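Local coordinates for protein probable thiol peroxidase (Chromobacterium violaceum, PDB 3KEB) that is a probable thiol peroxidase of the redoxin family, with a thioredoxin-like fold, at residues P138-A143 and D160-D165. Sequence-based numbering, arbitrary orientation.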
ATOM      1  N   PRO A 138      14.910  -1.109  -1.021  1.00 13.71           N
ATOM      2  CA  PRO A 138      15.145  -2.358  -1.735  1.00 13.92           C
ATOM      3  C   PRO A 138      16.344  -3.189  -1.188  1.00 12.94           C
ATOM      4  O   PRO A 138      17.403  -2.640  -0.879  1.00 13.61           O
ATOM      5  CB  PRO A 138      15.396  -1.904  -3.173  1.00 15.15           C
ATOM      6  CG  PRO A 138      15.845  -0.521  -3.021  1.00 15.43           C
ATOM      7  CD  PRO A 138      14.974   0.026  -1.947  1.00 13.52           C
ATOM      8  N   ALA A 139      16.098  -4.486  -0.986  1.00 12.22           N
ATOM      9  CA  ALA A 139      17.042  -5.394  -0.338  1.00 12.03           C
ATOM     10  C   ALA A 139      16.777  -6.833  -0.750  1.00 13.41           C
ATOM     11  O   ALA A 139      15.725  -7.186  -1.347  1.00 13.20           O
ATOM     12  CB  ALA A 139      17.005  -5.219   1.208  1.00 12.32           C
ATOM     13  N   ILE A 140      17.800  -7.643  -0.579  1.00 12.78           N
ATOM     14  CA  ILE A 140      17.685  -9.048  -0.917  1.00 12.50           C
ATOM     15  C   ILE A 140      18.276  -9.834   0.171  1.00 11.66           C
ATOM     16  O   ILE A 140      19.313  -9.447   0.709  1.00 13.10           O
ATOM     17  CB  ILE A 140      18.347  -9.411  -2.280  1.00 12.08           C
ATOM     18  CG1 ILE A 140      18.084 -10.871  -2.636  1.00 13.01           C
ATOM     19  CG2 ILE A 140      19.894  -9.124  -2.310  1.00 10.91           C
ATOM     20  CD1 ILE A 140      18.331 -11.144  -4.199  1.00  7.64           C
ATOM     21  N   ILE A 141      17.631 -10.946   0.501  1.00 12.01           N
ATOM     22  CA  ILE A 141      18.136 -11.850   1.551  1.00 12.83           C
ATOM     23  C   ILE A 141      17.926 -13.286   1.160  1.00 12.42           C
ATOM     24  O   ILE A 141      16.808 -13.708   0.898  1.00 12.61           O
ATOM     25  CB  ILE A 141      17.374 -11.659   2.875  1.00 11.65           C
ATOM     26  CG1 ILE A 141      17.441 -10.222   3.354  1.00 14.78           C
ATOM     27  CG2 ILE A 141      17.911 -12.621   3.992  1.00 11.41           C
ATOM     28  CD1 ILE A 141      16.539  -9.934   4.563  1.00 13.76           C
ATOM     29  N   LEU A 142      19.021 -14.029   1.076  1.00 13.15           N
ATOM     30  CA  LEU A 142      19.004 -15.458   0.821  1.00 13.14           C
ATOM     31  C   LEU A 142      19.066 -16.166   2.177  1.00 12.63           C
ATOM     32  O   LEU A 142      20.022 -15.972   2.962  1.00 12.11           O
ATOM     33  CB  LEU A 142      20.217 -15.880   0.002  1.00 13.04           C
ATOM     34  CG  LEU A 142      20.459 -17.366  -0.196  1.00 12.95           C
ATOM     35  CD1 LEU A 142      19.358 -18.001  -1.057  1.00 12.96           C
ATOM     36  CD2 LEU A 142      21.919 -17.592  -0.740  1.00 13.30           C
ATOM     37  N   ALA A 143      18.067 -17.027   2.408  1.00 12.73           N
ATOM     38  CA  ALA A 143      17.967 -17.829   3.662  1.00 12.50           C
ATOM     39  C   ALA A 143      17.704 -19.276   3.320  1.00 13.52           C
ATOM     40  O   ALA A 143      17.043 -19.591   2.305  1.00 12.94           O
ATOM     41  CB  ALA A 143      16.857 -17.301   4.591  1.00 12.53           C
ATOM     42  N   ASP A 160      19.927   0.329  -9.194  1.00 14.13           N
ATOM     43  CA  ASP A 160      20.872  -0.760  -9.240  1.00 14.79           C
ATOM     44  C   ASP A 160      20.163  -2.110  -9.229  1.00 13.15           C
ATOM     45  O   ASP A 160      19.028  -2.251  -8.768  1.00 13.75           O
ATOM     46  CB  ASP A 160      21.827  -0.733  -8.049  1.00 13.97           C
ATOM     47  CG  ASP A 160      22.798   0.461  -8.044  1.00 18.60           C
ATOM     48  OD1 ASP A 160      22.930   1.190  -9.041  1.00 20.14           O
ATOM     49  OD2 ASP A 160      23.467   0.642  -6.979  1.00 22.22           O
ATOM     50  N   PHE A 161      20.913  -3.141  -9.611  1.00 12.92           N
ATOM     51  CA  PHE A 161      20.515  -4.523  -9.380  1.00 12.64           C
ATOM     52  C   PHE A 161      21.301  -5.140  -8.232  1.00 12.93           C
ATOM     53  O   PHE A 161      22.428  -4.750  -7.917  1.00 12.19           O
ATOM     54  CB  PHE A 161      20.650  -5.406 -10.649  1.00 14.04           C
ATOM     55  CG  PHE A 161      19.855  -4.940 -11.847  1.00 15.32           C
ATOM     56  CD1 PHE A 161      18.646  -4.304 -11.716  1.00 19.90           C
ATOM     57  CD2 PHE A 161      20.358  -5.125 -13.126  1.00 19.76           C
ATOM     58  CE1 PHE A 161      17.942  -3.859 -12.818  1.00 21.88           C
ATOM     59  CE2 PHE A 161      19.651  -4.707 -14.231  1.00 24.68           C
ATOM     60  CZ  PHE A 161      18.435  -4.065 -14.063  1.00 22.33           C
ATOM     61  N   PHE A 162      20.712  -6.160  -7.615  1.00 13.01           N
ATOM     62  CA  PHE A 162      21.422  -6.955  -6.621  1.00 14.04           C
ATOM     63  C   PHE A 162      22.666  -7.622  -7.213  1.00 14.14           C
ATOM     64  O   PHE A 162      22.757  -7.827  -8.424  1.00 14.46           O
ATOM     65  CB  PHE A 162      20.477  -8.043  -6.080  1.00 13.69           C
ATOM     66  CG  PHE A 162      19.195  -7.514  -5.509  1.00 15.54           C
ATOM     67  CD1 PHE A 162      19.212  -6.611  -4.438  1.00 15.81           C
ATOM     68  CD2 PHE A 162      17.967  -7.950  -6.008  1.00 14.81           C
ATOM     69  CE1 PHE A 162      18.047  -6.099  -3.914  1.00 14.65           C
ATOM     70  CE2 PHE A 162      16.783  -7.475  -5.433  1.00 14.77           C
ATOM     71  CZ  PHE A 162      16.831  -6.547  -4.405  1.00 14.95           C
ATOM     72  N   ASP A 163      23.604  -8.024  -6.354  1.00 13.91           N
ATOM     73  CA  ASP A 163      24.845  -8.676  -6.756  1.00 15.56           C
ATOM     74  C   ASP A 163      24.589 -10.175  -6.930  1.00 15.94           C
ATOM     75  O   ASP A 163      24.974 -11.003  -6.090  1.00 13.60           O
ATOM     76  CB  ASP A 163      25.927  -8.446  -5.710  1.00 15.94           C
ATOM     77  CG  ASP A 163      27.318  -8.854  -6.192  1.00 18.07           C
ATOM     78  OD1 ASP A 163      27.437  -9.510  -7.216  1.00 15.66           O
ATOM     79  OD2 ASP A 163      28.302  -8.508  -5.494  1.00 19.80           O
ATOM     80  N   PHE A 164      23.923 -10.493  -8.051  1.00 15.59           N
ATOM     81  CA  PHE A 164      23.519 -11.830  -8.312  1.00 16.50           C
ATOM     82  C   PHE A 164      24.751 -12.725  -8.464  1.00 16.94           C
ATOM     83  O   PHE A 164      24.724 -13.865  -8.026  1.00 16.69           O
ATOM     84  CB  PHE A 164      22.653 -11.907  -9.560  1.00 16.21           C
ATOM     85  CG  PHE A 164      21.319 -11.234  -9.428  1.00 16.24           C
ATOM     86  CD1 PHE A 164      20.396 -11.648  -8.474  1.00 17.45           C
ATOM     87  CD2 PHE A 164      21.004 -10.159 -10.235  1.00 17.87           C
ATOM     88  CE1 PHE A 164      19.157 -11.001  -8.331  1.00 15.65           C
ATOM     89  CE2 PHE A 164      19.783  -9.523 -10.113  1.00 17.87           C
ATOM     90  CZ  PHE A 164      18.873  -9.921  -9.161  1.00 18.15           C
ATOM     91  N   ASP A 165      25.823 -12.219  -9.079  1.00 17.33           N
ATOM     92  CA  ASP A 165      27.057 -13.017  -9.166  1.00 17.88           C
ATOM     93  C   ASP A 165      27.557 -13.489  -7.796  1.00 16.76           C
ATOM     94  O   ASP A 165      28.006 -14.638  -7.647  1.00 15.67           O
ATOM     95  CB  ASP A 165      28.157 -12.276  -9.890  1.00 18.46           C
ATOM     96  CG  ASP A 165      27.911 -12.189 -11.398  1.00 24.18           C
ATOM     97  OD1 ASP A 165      27.048 -12.942 -11.930  1.00 30.50           O
ATOM     98  OD2 ASP A 165      28.561 -11.331 -12.035  1.00 30.87           O
TER
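Ile140 lies over one face of the Phe162 ring. Its CB sits 3.6 Å from the centroid of the Phe162 ring and only 9° off the ring normal, a close CH-pi contact. The two branches at CB spread over the same ring. The CG2 methyl meets the part of the ring nearest Phe162 CB, 3.4 Å from Phe162 CD1. The other branch runs along CG1, anti to the backbone N (chi1 -175°), and brings CD1 to 3.7 Å from Phe162 CD2. Extended further by chi2, the same Ile140 CD1 lies 4.2 Å from Phe164 CE1, so one isoleucine touches both rings.

Phe162 holds its CG beside its own backbone N and anti to its carbonyl carbon (chi1 -56°). This turns the ring toward the strand, and its far end reaches the backbone before Ile140. Phe162 CZ is 3.3 Å from Ala139 O, in an oblique approach, while the carbonyl carbon of Pro138 lies near the ring plane at the edge. Within 160-165, the Phe164 ring meets the Phe162 ring at its edge with CZ and has Phe162 CB over one face, offset toward the rim.

No hydrogen bond joins the two segments. Strand 139-143 is instead paired in the central sheet of this thioredoxin-like fold, between strands 51-55 and 149-154. Val54 and Leu69 also touch Phe162, and Phe76 meets the ring of Phe164. Asp163 caps helix 164-177 through OD1 to Ala166 N, while its own N bonds to Glu153 OE1 and links the helix start to strand 149-154. The contact is mainly apolar and largely buried, with one backbone carbonyl oxygen against the Phe162 ring, so its cohesion comes mostly from dispersion and CH-pi attraction, which depend on close shape fit.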